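Local coordinates for RNA-dependent RNA Polymerase (Bombyx mori cytoplasmic polyhedrosis virus, PDB 6TZ0), which catalyses RNA-templated RNA synthesis, making plus strands by fully conservative transcription and probably also the complementary minus strands of the double-stranded genome, at residues G868-K871 and R872-L875; R882-Q886 and Q887-V891; D894-L897 and H898-F902; R1163-P1166 and S1167-V1170; T1172-R1175 and A1176-I1180. All blocks are in the same frame, centred on the assembly; numbering follows the deposited sequence.

Interaction 1 of 5, residues G868-K871 and R872-L875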
loop_
_atom_site.group_PDB
_atom_site.type_symbol
_atom_site.label_atom_id
_atom_site.label_comp_id
_atom_site.label_asym_id
_atom_site.label_seq_id
_atom_site.Cartn_x
_atom_site.Cartn_y
_atom_site.Cartn_z
ATOM N N GLY A 868 20.305 6.185 -24.438
ATOM C CA GLY A 868 19.483 5.842 -25.576
ATOM C C GLY A 868 20.305 5.731 -26.838
ATOM O O GLY A 868 21.424 5.214 -26.810
ATOM N N ALA A 869 19.776 6.237 -27.950
ATOM C CA ALA A 869 20.469 6.155 -29.227
ATOM C C ALA A 869 21.633 7.128 -29.339
ATOM O O ALA A 869 22.395 7.039 -30.306
ATOM C CB ALA A 869 19.487 6.396 -30.373
ATOM N N TYR A 870 21.793 8.045 -28.383
ATOM C CA TYR A 870 22.899 8.992 -28.425
ATOM C C TYR A 870 24.233 8.335 -28.079
ATOM O O TYR A 870 25.288 8.901 -28.380
ATOM C CB TYR A 870 22.592 10.169 -27.492
ATOM C CG TYR A 870 23.612 11.283 -27.513
ATOM C CD1 TYR A 870 23.780 12.071 -28.643
ATOM C CD2 TYR A 870 24.386 11.564 -26.395
ATOM C CE1 TYR A 870 24.705 13.088 -28.670
ATOM C CE2 TYR A 870 25.311 12.589 -26.407
ATOM C CZ TYR A 870 25.465 13.347 -27.550
ATOM O OH TYR A 870 26.385 14.368 -27.571
ATOM N N LYS A 871 24.215 7.130 -27.504
ATOM C CA LYS A 871 25.452 6.414 -27.219
ATOM C C LYS A 871 26.107 5.848 -28.476
ATOM O O LYS A 871 27.271 5.437 -28.426
ATOM C CB LYS A 871 25.182 5.294 -26.218
ATOM C CG LYS A 871 24.735 5.779 -24.861
ATOM C CD LYS A 871 25.834 6.563 -24.182
ATOM C CE LYS A 871 26.962 5.650 -23.768
ATOM N NZ LYS A 871 28.022 6.389 -23.036
ATOM N N ARG A 872 25.392 5.823 -29.605
ATOM C CA ARG A 872 25.963 5.326 -30.851
ATOM C C ARG A 872 26.965 6.309 -31.449
ATOM O O ARG A 872 27.820 5.910 -32.247
ATOM C CB ARG A 872 24.827 5.007 -31.832
ATOM C CG ARG A 872 25.247 4.294 -33.100
ATOM C CD ARG A 872 24.093 3.842 -33.949
ATOM N NE ARG A 872 24.587 3.323 -35.221
ATOM C CZ ARG A 872 24.992 2.073 -35.417
ATOM N NH1 ARG A 872 25.428 1.702 -36.609
ATOM N NH2 ARG A 872 24.952 1.192 -34.429
ATOM N N ARG A 873 26.925 7.572 -31.025
ATOM C CA ARG A 873 27.855 8.576 -31.523
ATOM C C ARG A 873 29.285 8.333 -31.045
ATOM O O ARG A 873 30.225 8.879 -31.634
ATOM C CB ARG A 873 27.355 9.958 -31.095
ATOM C CG ARG A 873 28.016 11.149 -31.757
ATOM C CD ARG A 873 27.382 12.437 -31.299
ATOM N NE ARG A 873 28.050 13.591 -31.882
ATOM C CZ ARG A 873 29.061 14.232 -31.309
ATOM N NH1 ARG A 873 29.518 13.837 -30.132
ATOM N NH2 ARG A 873 29.612 15.272 -31.909
ATOM N N LEU A 874 29.480 7.508 -30.014
ATOM C CA LEU A 874 30.832 7.183 -29.569
ATOM C C LEU A 874 31.572 6.336 -30.598
ATOM O O LEU A 874 32.801 6.439 -30.712
ATOM C CB LEU A 874 30.777 6.468 -28.222
ATOM C CG LEU A 874 32.104 6.212 -27.508
ATOM C CD1 LEU A 874 32.756 7.529 -27.134
ATOM C CD2 LEU A 874 31.899 5.337 -26.292
ATOM N N LEU A 875 30.838 5.527 -31.373
ATOM C CA LEU A 875 31.432 4.750 -32.459
ATOM C C LEU A 875 32.063 5.647 -33.511
ATOM O O LEU A 875 33.092 5.294 -34.097
ATOM C CB LEU A 875 30.370 3.880 -33.127
ATOM C CG LEU A 875 29.618 2.810 -32.345
ATOM C CD1 LEU A 875 28.532 2.217 -33.229
ATOM C CD2 LEU A 875 30.560 1.737 -31.859
#

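Interaction 2 of 5, residues R882-Q886 and Q887-V891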
loop_
_atom_site.group_PDB
_atom_site.type_symbol
_atom_site.label_atom_id
_atom_site.label_comp_id
_atom_site.label_asym_id
_atom_site.label_seq_id
_atom_site.Cartn_x
_atom_site.Cartn_y
_atom_site.Cartn_z
ATOM N N ARG A 882 36.027 14.506 -36.674
ATOM C CA ARG A 882 36.499 15.746 -37.285
ATOM C C ARG A 882 37.246 15.461 -38.585
ATOM O O ARG A 882 37.024 16.129 -39.607
ATOM C CB ARG A 882 37.386 16.486 -36.277
ATOM C CG ARG A 882 37.808 17.915 -36.611
ATOM C CD ARG A 882 39.166 17.967 -37.309
ATOM N NE ARG A 882 40.203 17.266 -36.558
ATOM C CZ ARG A 882 41.335 16.819 -37.094
ATOM N NH1 ARG A 882 41.571 16.991 -38.387
ATOM N NH2 ARG A 882 42.225 16.190 -36.340
ATOM N N GLU A 883 38.140 14.469 -38.559
ATOM C CA GLU A 883 38.807 14.042 -39.784
ATOM C C GLU A 883 37.812 13.445 -40.763
ATOM O O GLU A 883 37.919 13.654 -41.976
ATOM C CB GLU A 883 39.913 13.043 -39.468
ATOM C CG GLU A 883 40.719 12.618 -40.674
ATOM C CD GLU A 883 41.827 11.654 -40.331
ATOM O OE1 GLU A 883 41.968 11.315 -39.140
ATOM O OE2 GLU A 883 42.553 11.235 -41.256
ATOM N N MET A 884 36.799 12.754 -40.248
ATOM C CA MET A 884 35.814 12.123 -41.114
ATOM C C MET A 884 34.895 13.150 -41.773
ATOM O O MET A 884 34.343 12.882 -42.845
ATOM C CB MET A 884 35.061 11.076 -40.293
ATOM C CG MET A 884 33.999 10.274 -40.999
ATOM S SD MET A 884 33.604 8.799 -40.055
ATOM C CE MET A 884 33.039 9.505 -38.523
ATOM N N ILE A 885 34.760 14.348 -41.193
ATOM C CA ILE A 885 34.026 15.403 -41.890
ATOM C C ILE A 885 34.929 16.369 -42.643
ATOM O O ILE A 885 34.412 17.252 -43.344
ATOM C CB ILE A 885 33.127 16.262 -40.972
ATOM C CG1 ILE A 885 33.949 17.132 -40.035
ATOM C CG2 ILE A 885 32.195 15.403 -40.149
ATOM C CD1 ILE A 885 33.109 18.110 -39.272
ATOM N N GLN A 886 36.258 16.255 -42.523
ATOM C CA GLN A 886 37.097 17.131 -43.339
ATOM C C GLN A 886 37.634 16.479 -44.611
ATOM O O GLN A 886 38.357 17.145 -45.357
ATOM C CB GLN A 886 38.264 17.709 -42.520
ATOM C CG GLN A 886 39.373 16.762 -42.113
ATOM C CD GLN A 886 40.539 16.738 -43.083
ATOM O OE1 GLN A 886 40.821 17.727 -43.757
ATOM N NE2 GLN A 886 41.230 15.605 -43.148
ATOM N N GLN A 887 37.318 15.213 -44.891
ATOM C CA GLN A 887 37.517 14.678 -46.234
ATOM C C GLN A 887 36.283 13.960 -46.773
ATOM O O GLN A 887 36.407 13.154 -47.704
ATOM C CB GLN A 887 38.740 13.757 -46.323
ATOM C CG GLN A 887 38.709 12.464 -45.531
ATOM C CD GLN A 887 39.577 12.517 -44.301
ATOM O OE1 GLN A 887 40.028 13.586 -43.892
ATOM N NE2 GLN A 887 39.827 11.359 -43.706
ATOM N N ASN A 888 35.106 14.238 -46.196
ATOM C CA ASN A 888 33.795 13.907 -46.775
ATOM C C ASN A 888 33.605 12.401 -46.930
ATOM O O ASN A 888 33.257 11.910 -48.004
ATOM C CB ASN A 888 33.587 14.626 -48.116
ATOM C CG ASN A 888 32.119 14.851 -48.464
ATOM O OD1 ASN A 888 31.812 15.596 -49.391
ATOM N ND2 ASN A 888 31.213 14.239 -47.710
ATOM N N SER A 889 33.847 11.660 -45.857
ATOM C CA SER A 889 33.670 10.218 -45.848
ATOM C C SER A 889 32.732 9.827 -44.718
ATOM O O SER A 889 32.401 10.643 -43.857
ATOM C CB SER A 889 35.010 9.490 -45.696
ATOM O OG SER A 889 35.604 9.755 -44.438
ATOM N N MET A 890 32.290 8.574 -44.740
ATOM C CA MET A 890 31.492 8.003 -43.665
ATOM C C MET A 890 32.019 6.649 -43.208
ATOM O O MET A 890 31.234 5.806 -42.764
ATOM C CB MET A 890 30.030 7.875 -44.094
ATOM C CG MET A 890 29.294 9.194 -44.253
ATOM S SD MET A 890 27.571 8.949 -44.719
ATOM C CE MET A 890 27.011 10.639 -44.879
ATOM N N VAL A 891 33.311 6.431 -43.383
ATOM C CA VAL A 891 33.873 5.146 -43.054
ATOM C C VAL A 891 34.247 5.019 -41.599
ATOM O O VAL A 891 35.097 5.742 -41.079
ATOM C CB VAL A 891 35.110 4.850 -43.922
ATOM C CG1 VAL A 891 35.803 3.581 -43.450
ATOM C CG2 VAL A 891 34.710 4.739 -45.385
#

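Interaction 3 of 5, residues D894-L897 and H898-F902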
loop_
_atom_site.group_PDB
_atom_site.type_symbol
_atom_site.label_atom_id
_atom_site.label_comp_id
_atom_site.label_asym_id
_atom_site.label_seq_id
_atom_site.Cartn_x
_atom_site.Cartn_y
_atom_site.Cartn_z
ATOM N N ASP A 894 36.758 0.371 -38.839
ATOM C CA ASP A 894 36.448 -0.873 -38.142
ATOM C C ASP A 894 37.669 -1.541 -37.517
ATOM O O ASP A 894 37.506 -2.388 -36.633
ATOM C CB ASP A 894 35.763 -1.835 -39.109
ATOM C CG ASP A 894 34.378 -1.373 -39.497
ATOM O OD1 ASP A 894 33.702 -0.754 -38.651
ATOM O OD2 ASP A 894 33.970 -1.605 -40.653
ATOM N N ASP A 895 38.879 -1.181 -37.942
ATOM C CA ASP A 895 40.080 -1.780 -37.368
ATOM C C ASP A 895 40.303 -1.290 -35.941
ATOM O O ASP A 895 40.545 -2.091 -35.027
ATOM C CB ASP A 895 41.286 -1.455 -38.251
ATOM C CG ASP A 895 42.507 -2.303 -37.932
ATOM O OD1 ASP A 895 42.440 -3.193 -37.056
ATOM O OD2 ASP A 895 43.555 -2.071 -38.569
ATOM N N LEU A 896 40.227 0.026 -35.735
ATOM C CA LEU A 896 40.374 0.583 -34.397
ATOM C C LEU A 896 39.199 0.204 -33.507
ATOM O O LEU A 896 39.374 0.004 -32.301
ATOM C CB LEU A 896 40.523 2.099 -34.485
ATOM C CG LEU A 896 40.807 2.845 -33.186
ATOM C CD1 LEU A 896 42.099 2.338 -32.610
ATOM C CD2 LEU A 896 40.890 4.335 -33.434
ATOM N N LEU A 897 38.007 0.073 -34.088
ATOM C CA LEU A 897 36.846 -0.372 -33.330
ATOM C C LEU A 897 36.958 -1.848 -32.962
ATOM O O LEU A 897 36.369 -2.286 -31.970
ATOM C CB LEU A 897 35.568 -0.110 -34.135
ATOM C CG LEU A 897 34.806 1.227 -34.085
ATOM C CD1 LEU A 897 34.157 1.423 -32.755
ATOM C CD2 LEU A 897 35.673 2.438 -34.374
ATOM N N HIS A 898 37.710 -2.622 -33.750
ATOM C CA HIS A 898 37.975 -4.019 -33.428
ATOM C C HIS A 898 39.030 -4.158 -32.338
ATOM O O HIS A 898 38.921 -5.037 -31.478
ATOM C CB HIS A 898 38.420 -4.768 -34.686
ATOM C CG HIS A 898 38.760 -6.206 -34.443
ATOM N ND1 HIS A 898 37.801 -7.179 -34.268
ATOM C CD2 HIS A 898 39.954 -6.832 -34.325
ATOM C CE1 HIS A 898 38.388 -8.343 -34.060
ATOM N NE2 HIS A 898 39.695 -8.160 -34.091
ATOM N N GLU A 899 40.055 -3.303 -32.364
ATOM C CA GLU A 899 41.139 -3.417 -31.390
ATOM C C GLU A 899 40.698 -3.014 -29.987
ATOM O O GLU A 899 41.297 -3.460 -29.003
ATOM C CB GLU A 899 42.330 -2.580 -31.850
ATOM C CG GLU A 899 42.994 -3.159 -33.088
ATOM C CD GLU A 899 44.097 -2.286 -33.645
ATOM O OE1 GLU A 899 44.269 -1.153 -33.162
ATOM O OE2 GLU A 899 44.793 -2.738 -34.579
ATOM N N TYR A 900 39.666 -2.180 -29.869
ATOM C CA TYR A 900 39.049 -1.928 -28.574
ATOM C C TYR A 900 37.963 -2.935 -28.230
ATOM O O TYR A 900 37.529 -2.983 -27.077
ATOM C CB TYR A 900 38.437 -0.530 -28.511
ATOM C CG TYR A 900 39.398 0.622 -28.370
ATOM C CD1 TYR A 900 39.985 0.909 -27.150
ATOM C CD2 TYR A 900 39.668 1.460 -29.440
ATOM C CE1 TYR A 900 40.849 1.973 -27.012
ATOM C CE2 TYR A 900 40.529 2.526 -29.308
ATOM C CZ TYR A 900 41.111 2.780 -28.096
ATOM O OH TYR A 900 41.969 3.843 -27.973
ATOM N N GLY A 901 37.494 -3.716 -29.194
ATOM C CA GLY A 901 36.505 -4.731 -28.903
ATOM C C GLY A 901 35.073 -4.256 -28.917
ATOM O O GLY A 901 34.223 -4.864 -28.261
ATOM N N PHE A 902 34.779 -3.176 -29.642
ATOM C CA PHE A 902 33.396 -2.735 -29.792
ATOM C C PHE A 902 32.603 -3.676 -30.684
ATOM O O PHE A 902 31.390 -3.836 -30.499
ATOM C CB PHE A 902 33.347 -1.322 -30.370
ATOM C CG PHE A 902 33.766 -0.247 -29.410
ATOM C CD1 PHE A 902 32.885 0.223 -28.461
ATOM C CD2 PHE A 902 35.027 0.312 -29.474
ATOM C CE1 PHE A 902 33.251 1.219 -27.585
ATOM C CE2 PHE A 902 35.395 1.317 -28.601
ATOM C CZ PHE A 902 34.506 1.765 -27.656
#

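Interaction 4 of 5, residues R1163-P1166 and S1167-V1170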
loop_
_atom_site.group_PDB
_atom_site.type_symbol
_atom_site.label_atom_id
_atom_site.label_comp_id
_atom_site.label_asym_id
_atom_site.label_seq_id
_atom_site.Cartn_x
_atom_site.Cartn_y
_atom_site.Cartn_z
ATOM N N ARG A 1163 27.823 29.216 -31.628
ATOM C CA ARG A 1163 27.637 29.980 -32.852
ATOM C C ARG A 1163 27.459 29.023 -34.022
ATOM O O ARG A 1163 28.395 28.310 -34.395
ATOM C CB ARG A 1163 28.821 30.914 -33.092
ATOM C CG ARG A 1163 28.649 31.795 -34.307
ATOM C CD ARG A 1163 29.755 32.831 -34.435
ATOM N NE ARG A 1163 31.066 32.264 -34.737
ATOM C CZ ARG A 1163 31.494 31.984 -35.964
ATOM N NH1 ARG A 1163 30.713 32.207 -37.009
ATOM N NH2 ARG A 1163 32.708 31.480 -36.143
ATOM N N ILE A 1164 26.266 29.007 -34.593
ATOM C CA ILE A 1164 25.932 28.160 -35.734
ATOM C C ILE A 1164 25.842 29.051 -36.964
ATOM O O ILE A 1164 25.083 30.025 -36.949
ATOM C CB ILE A 1164 24.611 27.405 -35.513
ATOM C CG1 ILE A 1164 24.731 26.483 -34.305
ATOM C CG2 ILE A 1164 24.239 26.612 -36.745
ATOM C CD1 ILE A 1164 23.415 25.969 -33.814
ATOM N N PRO A 1165 26.605 28.776 -38.022
ATOM C CA PRO A 1165 26.533 29.596 -39.240
ATOM C C PRO A 1165 25.193 29.442 -39.935
ATOM O O PRO A 1165 24.640 28.335 -39.998
ATOM C CB PRO A 1165 27.673 29.039 -40.102
ATOM C CG PRO A 1165 28.605 28.431 -39.130
ATOM C CD PRO A 1165 27.743 27.850 -38.058
ATOM N N PRO A 1166 24.640 30.534 -40.473
ATOM C CA PRO A 1166 23.260 30.494 -40.985
ATOM C C PRO A 1166 23.095 29.767 -42.306
ATOM O O PRO A 1166 21.953 29.566 -42.733
ATOM C CB PRO A 1166 22.902 31.975 -41.128
ATOM C CG PRO A 1166 24.206 32.650 -41.331
ATOM C CD PRO A 1166 25.204 31.894 -40.516
ATOM N N SER A 1167 24.176 29.360 -42.965
ATOM C CA SER A 1167 24.070 28.610 -44.209
ATOM C C SER A 1167 23.692 27.150 -43.993
ATOM O O SER A 1167 23.483 26.433 -44.976
ATOM C CB SER A 1167 25.385 28.692 -44.990
ATOM O OG SER A 1167 26.432 28.022 -44.315
ATOM N N TYR A 1168 23.601 26.690 -42.745
ATOM C CA TYR A 1168 23.187 25.325 -42.467
ATOM C C TYR A 1168 21.687 25.182 -42.275
ATOM O O TYR A 1168 21.171 24.064 -42.346
ATOM C CB TYR A 1168 23.883 24.789 -41.217
ATOM C CG TYR A 1168 25.379 24.673 -41.331
ATOM C CD1 TYR A 1168 25.956 23.783 -42.222
ATOM C CD2 TYR A 1168 26.212 25.383 -40.483
ATOM C CE1 TYR A 1168 27.322 23.653 -42.313
ATOM C CE2 TYR A 1168 27.582 25.253 -40.562
ATOM C CZ TYR A 1168 28.129 24.386 -41.477
ATOM O OH TYR A 1168 29.492 24.258 -41.556
ATOM N N TYR A 1169 20.982 26.280 -42.036
ATOM C CA TYR A 1169 19.538 26.255 -41.817
ATOM C C TYR A 1169 18.852 26.058 -43.161
ATOM O O TYR A 1169 18.512 27.011 -43.860
ATOM C CB TYR A 1169 19.091 27.534 -41.128
ATOM C CG TYR A 1169 19.590 27.638 -39.712
ATOM C CD1 TYR A 1169 18.890 27.057 -38.668
ATOM C CD2 TYR A 1169 20.774 28.294 -39.422
ATOM C CE1 TYR A 1169 19.347 27.142 -37.372
ATOM C CE2 TYR A 1169 21.240 28.384 -38.128
ATOM C CZ TYR A 1169 20.522 27.805 -37.110
ATOM O OH TYR A 1169 20.982 27.894 -35.820
ATOM N N VAL A 1170 18.652 24.794 -43.526
ATOM C CA VAL A 1170 18.091 24.418 -44.815
ATOM C C VAL A 1170 16.750 23.726 -44.682
ATOM O O VAL A 1170 16.192 23.281 -45.694
ATOM C CB VAL A 1170 19.066 23.533 -45.611
ATOM C CG1 VAL A 1170 20.365 24.271 -45.850
ATOM C CG2 VAL A 1170 19.313 22.230 -44.879
#

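Interaction 5 of 5, residues T1172-R1175 and A1176-I1180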
loop_
_atom_site.group_PDB
_atom_site.type_symbol
_atom_site.label_atom_id
_atom_site.label_comp_id
_atom_site.label_asym_id
_atom_site.label_seq_id
_atom_site.Cartn_x
_atom_site.Cartn_y
_atom_site.Cartn_z
ATOM N N THR A 1172 12.938 23.421 -41.961
ATOM C CA THR A 1172 12.151 23.973 -40.865
ATOM C C THR A 1172 12.431 23.299 -39.531
ATOM O O THR A 1172 12.076 23.854 -38.487
ATOM C CB THR A 1172 10.661 23.869 -41.194
ATOM O OG1 THR A 1172 9.894 24.495 -40.160
ATOM C CG2 THR A 1172 10.237 22.419 -41.336
ATOM N N GLN A 1173 13.067 22.132 -39.539
ATOM C CA GLN A 1173 13.404 21.399 -38.331
ATOM C C GLN A 1173 14.907 21.331 -38.107
ATOM O O GLN A 1173 15.393 20.405 -37.457
ATOM C CB GLN A 1173 12.786 20.007 -38.403
ATOM C CG GLN A 1173 13.141 19.273 -39.668
ATOM C CD GLN A 1173 12.359 17.996 -39.815
ATOM O OE1 GLN A 1173 11.606 17.613 -38.924
ATOM N NE2 GLN A 1173 12.530 17.324 -40.947
ATOM N N CYS A 1174 15.652 22.297 -38.646
ATOM C CA CYS A 1174 17.076 22.396 -38.367
ATOM C C CYS A 1174 17.354 23.084 -37.044
ATOM O O CYS A 1174 18.336 22.743 -36.382
ATOM C CB CYS A 1174 17.793 23.154 -39.481
ATOM S SG CYS A 1174 17.929 22.273 -41.035
ATOM N N ARG A 1175 16.505 24.034 -36.647
ATOM C CA ARG A 1175 16.809 24.891 -35.504
ATOM C C ARG A 1175 16.782 24.111 -34.197
ATOM O O ARG A 1175 17.752 24.139 -33.428
ATOM C CB ARG A 1175 15.827 26.062 -35.470
ATOM C CG ARG A 1175 16.105 27.111 -34.407
ATOM C CD ARG A 1175 15.168 28.298 -34.567
ATOM N NE ARG A 1175 15.447 29.365 -33.610
ATOM C CZ ARG A 1175 14.848 29.498 -32.430
ATOM N NH1 ARG A 1175 13.915 28.640 -32.052
ATOM N NH2 ARG A 1175 15.175 30.504 -31.631
ATOM N N ALA A 1176 15.703 23.367 -33.959
ATOM C CA ALA A 1176 15.586 22.537 -32.767
ATOM C C ALA A 1176 16.589 21.394 -32.755
ATOM O O ALA A 1176 17.105 21.036 -31.692
ATOM C CB ALA A 1176 14.171 21.980 -32.671
ATOM N N LEU A 1177 16.866 20.844 -33.935
ATOM C CA LEU A 1177 17.827 19.759 -34.092
ATOM C C LEU A 1177 19.236 20.200 -33.714
ATOM O O LEU A 1177 19.950 19.477 -33.029
ATOM C CB LEU A 1177 17.820 19.250 -35.531
ATOM C CG LEU A 1177 18.841 18.164 -35.866
ATOM C CD1 LEU A 1177 18.487 16.864 -35.166
ATOM C CD2 LEU A 1177 18.921 17.952 -37.367
ATOM N N TYR A 1178 19.630 21.393 -34.149
ATOM C CA TYR A 1178 20.949 21.915 -33.812
ATOM C C TYR A 1178 21.006 22.364 -32.357
ATOM O O TYR A 1178 22.069 22.287 -31.728
ATOM C CB TYR A 1178 21.306 23.080 -34.732
ATOM C CG TYR A 1178 21.401 22.761 -36.209
ATOM C CD1 TYR A 1178 21.579 21.462 -36.664
ATOM C CD2 TYR A 1178 21.261 23.769 -37.156
ATOM C CE1 TYR A 1178 21.641 21.183 -38.014
ATOM C CE2 TYR A 1178 21.318 23.498 -38.504
ATOM C CZ TYR A 1178 21.507 22.202 -38.927
ATOM O OH TYR A 1178 21.574 21.923 -40.268
ATOM N N ASN A 1179 19.874 22.823 -31.810
ATOM C CA ASN A 1179 19.808 23.133 -30.384
ATOM C C ASN A 1179 20.004 21.887 -29.536
ATOM O O ASN A 1179 20.662 21.935 -28.494
ATOM C CB ASN A 1179 18.472 23.787 -30.041
ATOM C CG ASN A 1179 18.363 25.193 -30.560
ATOM O OD1 ASN A 1179 19.333 25.942 -30.553
ATOM N ND2 ASN A 1179 17.170 25.571 -30.988
ATOM N N ILE A 1180 19.442 20.760 -29.975
ATOM C CA ILE A 1180 19.644 19.492 -29.279
ATOM C C ILE A 1180 21.097 19.045 -29.376
ATOM O O ILE A 1180 21.672 18.559 -28.391
ATOM C CB ILE A 1180 18.663 18.437 -29.826
ATOM C CG1 ILE A 1180 17.257 18.729 -29.308
ATOM C CG2 ILE A 1180 19.091 17.020 -29.506
ATOM C CD1 ILE A 1180 16.204 17.883 -29.912
#

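Interaction 1 of 5, residues G868-K871 and R872-L875
Tyr870 and Arg873 run side by side, pointing the same way, on a 3-10 turn over residues 869-871 that leads into helix 873-878. Three weak i to i+3 backbone bonds shape the turn: Arg872 N to Ala869 O, Arg873 N to Tyr870 O and Leu874 N to Lys871 O, the last at 3.4 Å. The Arg873 side chain can be followed outward. Its CB lies 3.6 Å from Tyr870 O, the carbonyl that also accepts the bond from Arg873 N. CG stands opposite the backbone N (chi1 -167°), and the chain then runs extended to NE, which keeps it alongside the tyrosine. Arg873 CD comes 3.8 Å from Tyr870 CE1, touching the tyrosine ring obliquely. NE makes a weak hydrogen bond to His1020 O, and NH2 is bonded to Tyr1022 O, while the guanidinium makes a cation-pi contact with the ring of Tyr1022. The guanidinium and the Tyr870 ring are nearly parallel, their planes 8° apart. The charge of Arg873 is thus held by partners beyond the turn, and its aliphatic part meets the tyrosine through CD. Lys871 leaves in another direction, bent at chi2 and chi3, to a salt bridge with Glu861 and a hydrogen bond to Tyr845 O. Tyr870 also packs on Leu1184 and Arg1188 of helix 1174-1188. At the far end of the pair, Arg873 NH1 stops 4.1 Å from Tyr870 OH.

Interaction 2 of 5, residues R882-Q886 and Q887-V891
Met884 and Ser889 meet where helix 881-886 runs out into the loop toward helix 894-899. Two backbone hydrogen bonds join the parts: Ser889 N gives a fairly straight one to Met884 O (3.3 Å, N-H...O angle 164°), and Gln887 N gives a weak one to Glu883 O. The first spans five residues, so the chain folds back over the last turn of the helix; Asn888, with positive phi, lies inside that loop. Van der Waals contacts come from Met884, whose CG and SD lie against polar atoms of the loop: CG is 3.3 Å from Ser889 O and 3.8 Å from Ser889 OG. Met884 SD lies 3.6 Å from Val891 O, and the bend at chi3 (60°) turns CE; the side chain also reaches Leu1021. Among polar side chains, the Gln887 amide folds over the helix end, its CG placed between backbone N and carbonyl carbon. Gln887 NE2 comes 3.4 Å from Glu883 CG, with the amide and carboxylate planes 71° apart. Because both hydrogen bonds across the turn are between backbone atoms, the main chain sets it, while the exposed glutamines and Glu883 lie across one another at the surface.

Interaction 3 of 5, residues D894-L897 and H898-F902
Asp894 O receives the amide N of His898 at 2.9 Å, opening the ladder of i to i+4 bonds in helix 894-899. Asp895 O takes Glu899 N, and more weakly His898 N. The carboxylates of Asp895 and Glu899 stand close, OD1 to OE2 3.4 Å, an approach of like charges probably eased by long, weak ion pairs with Arg853 and Arg20, respectively. Leu896 lies alongside Tyr900, its CD1 3.7 Å from CE2. The Leu896 carbonyl accepts Tyr900 N, and its O also sits at the ring edge, 3.2 Å from Tyr900 CD2. Leu897 O closes the helix: Phe902 N bonds to it at 3.0 Å, and Gly901 N bonds to His898 O. This is a Schellman motif, with Gly901 at positive phi as its C-prime residue. Leu897 CD1 meets Phe902 CD2 at 3.6 Å, the hydrophobic contact that spans the motif. Gly901 is also the N-cap of helix 902-911, so the same glycine ends one helix and caps the next. Phe850 packs edge-to-face against both Tyr900 and Phe902, and Tyr900 OH bonds to Glu851 O. Leu896 and Leu897 lean on Val878 and Leu875 of helix 873-878, and helix 20-35 touches Leu896 and Tyr900 through Arg20.

Interaction 4 of 5, residues R1163-P1166 and S1167-V1170
Two weak i to i+3 backbone bonds, Tyr1168 N to Pro1165 O at 3.4 Å and Tyr1169 N to Pro1166 O at 3.5 Å, coil residues 1165-1169 into consecutive tight turns. Pro1165 and Tyr1168 lie side by side on one flank. The Pro1165 CD sits in the plane of the Tyr1168 ring, at its edge, 3.6 Å from CE2, and CG is equally near that carbon. Pro1165 O adds a contact of 3.4 Å to Tyr1168 CD2, so the carbonyl that accepts the turn's bond also touches the ring, obliquely. Tyr1169 is the centre of an inverse gamma turn, and the coil belongs to the connection between strand 1162-1163 and helix 1174-1188 of a beta-alpha-beta unit. Tyr1169 CG lies beside the backbone N (chi1 -68°), which brings the ring back over the start of the coil. Tyr1169 CD2 meets Pro1166 CA in the ring plane at 3.7 Å. Farther out, Ile1164 and Tyr1169 cross at about a right angle: Ile1164 CG2 approaches Tyr1169 CE2 obliquely at 3.7 Å and the phenolic OH at 3.6 Å. Ile1164 also touches Met1200 of strand 1196-1202, the strand that pairs with Arg1163 through backbone bonds. Tyr1168 packs on Leu1202 and on Ile1207 of helix 1204-1211, while the Arg1163 guanidinium forms a salt bridge with Glu1027.

Interaction 5 of 5, residues T1172-R1175 and A1176-I1180
Arg1175, Cys1174 and Tyr1178 carry most of this contact in the first turns of helix 1174-1188. Tyr1178 N bonds to Cys1174 O at 2.9 Å; the same oxygen lies over one face of the tyrosine ring, offset toward the rim. Tyr1178 CG sits beside the backbone N (chi1 -62°), folding the ring back over the preceding turn. There Tyr1178 CE2 packs on Cys1174 CB at 3.7 Å. The sulfur makes an oblique sulfur-aromatic contact, Cys1174 SG 4.9 Å from the Tyr1178 ring centroid and 44° off its normal. Arg1175 extends outward from the helix; its carbonyl O accepts Asn1179 N at 3.0 Å. The Asn1179 amide lies across the base of the arginine, ND2 3.9 Å from Arg1175 CG, its plane 87° from that of the guanidinium. On another side of the helix, Leu1177 CB rests 3.3 Å from Gln1173 O. Tyr1178 OH is hydrogen-bonded to Tyr1168 O. The helix is the middle element of a beta-alpha-beta unit: Tyr1178 packs on strand 1196-1202 and helix 1204-1211, and Ala1176 and Ile1180 face helix 1074-1080.

All five contacts lie in the C-terminal region, away from the nucleotide and metal sites. Interactions 1 and 5 are buried, interaction 3 is partly so, and interactions 2 and 4 are at the surface. Residues 868-902 run through short helices linked by turns and a loop: interactions 1 and 3 touch through Leu875 CD2 and Leu897 CD1, whereas interactions 2 and 3 merely adjoin in sequence. Interactions 4 and 5 share one beta-alpha-beta unit, joined by an edge-to-face pair of Tyr1169 with Tyr1178. The chemistry follows: buried arginine reaching outside partners in interaction 1, exposed amides in 2, a glycine-ended helix in 3, proline-tyrosine packing in 4, sulfur against a ring in 5.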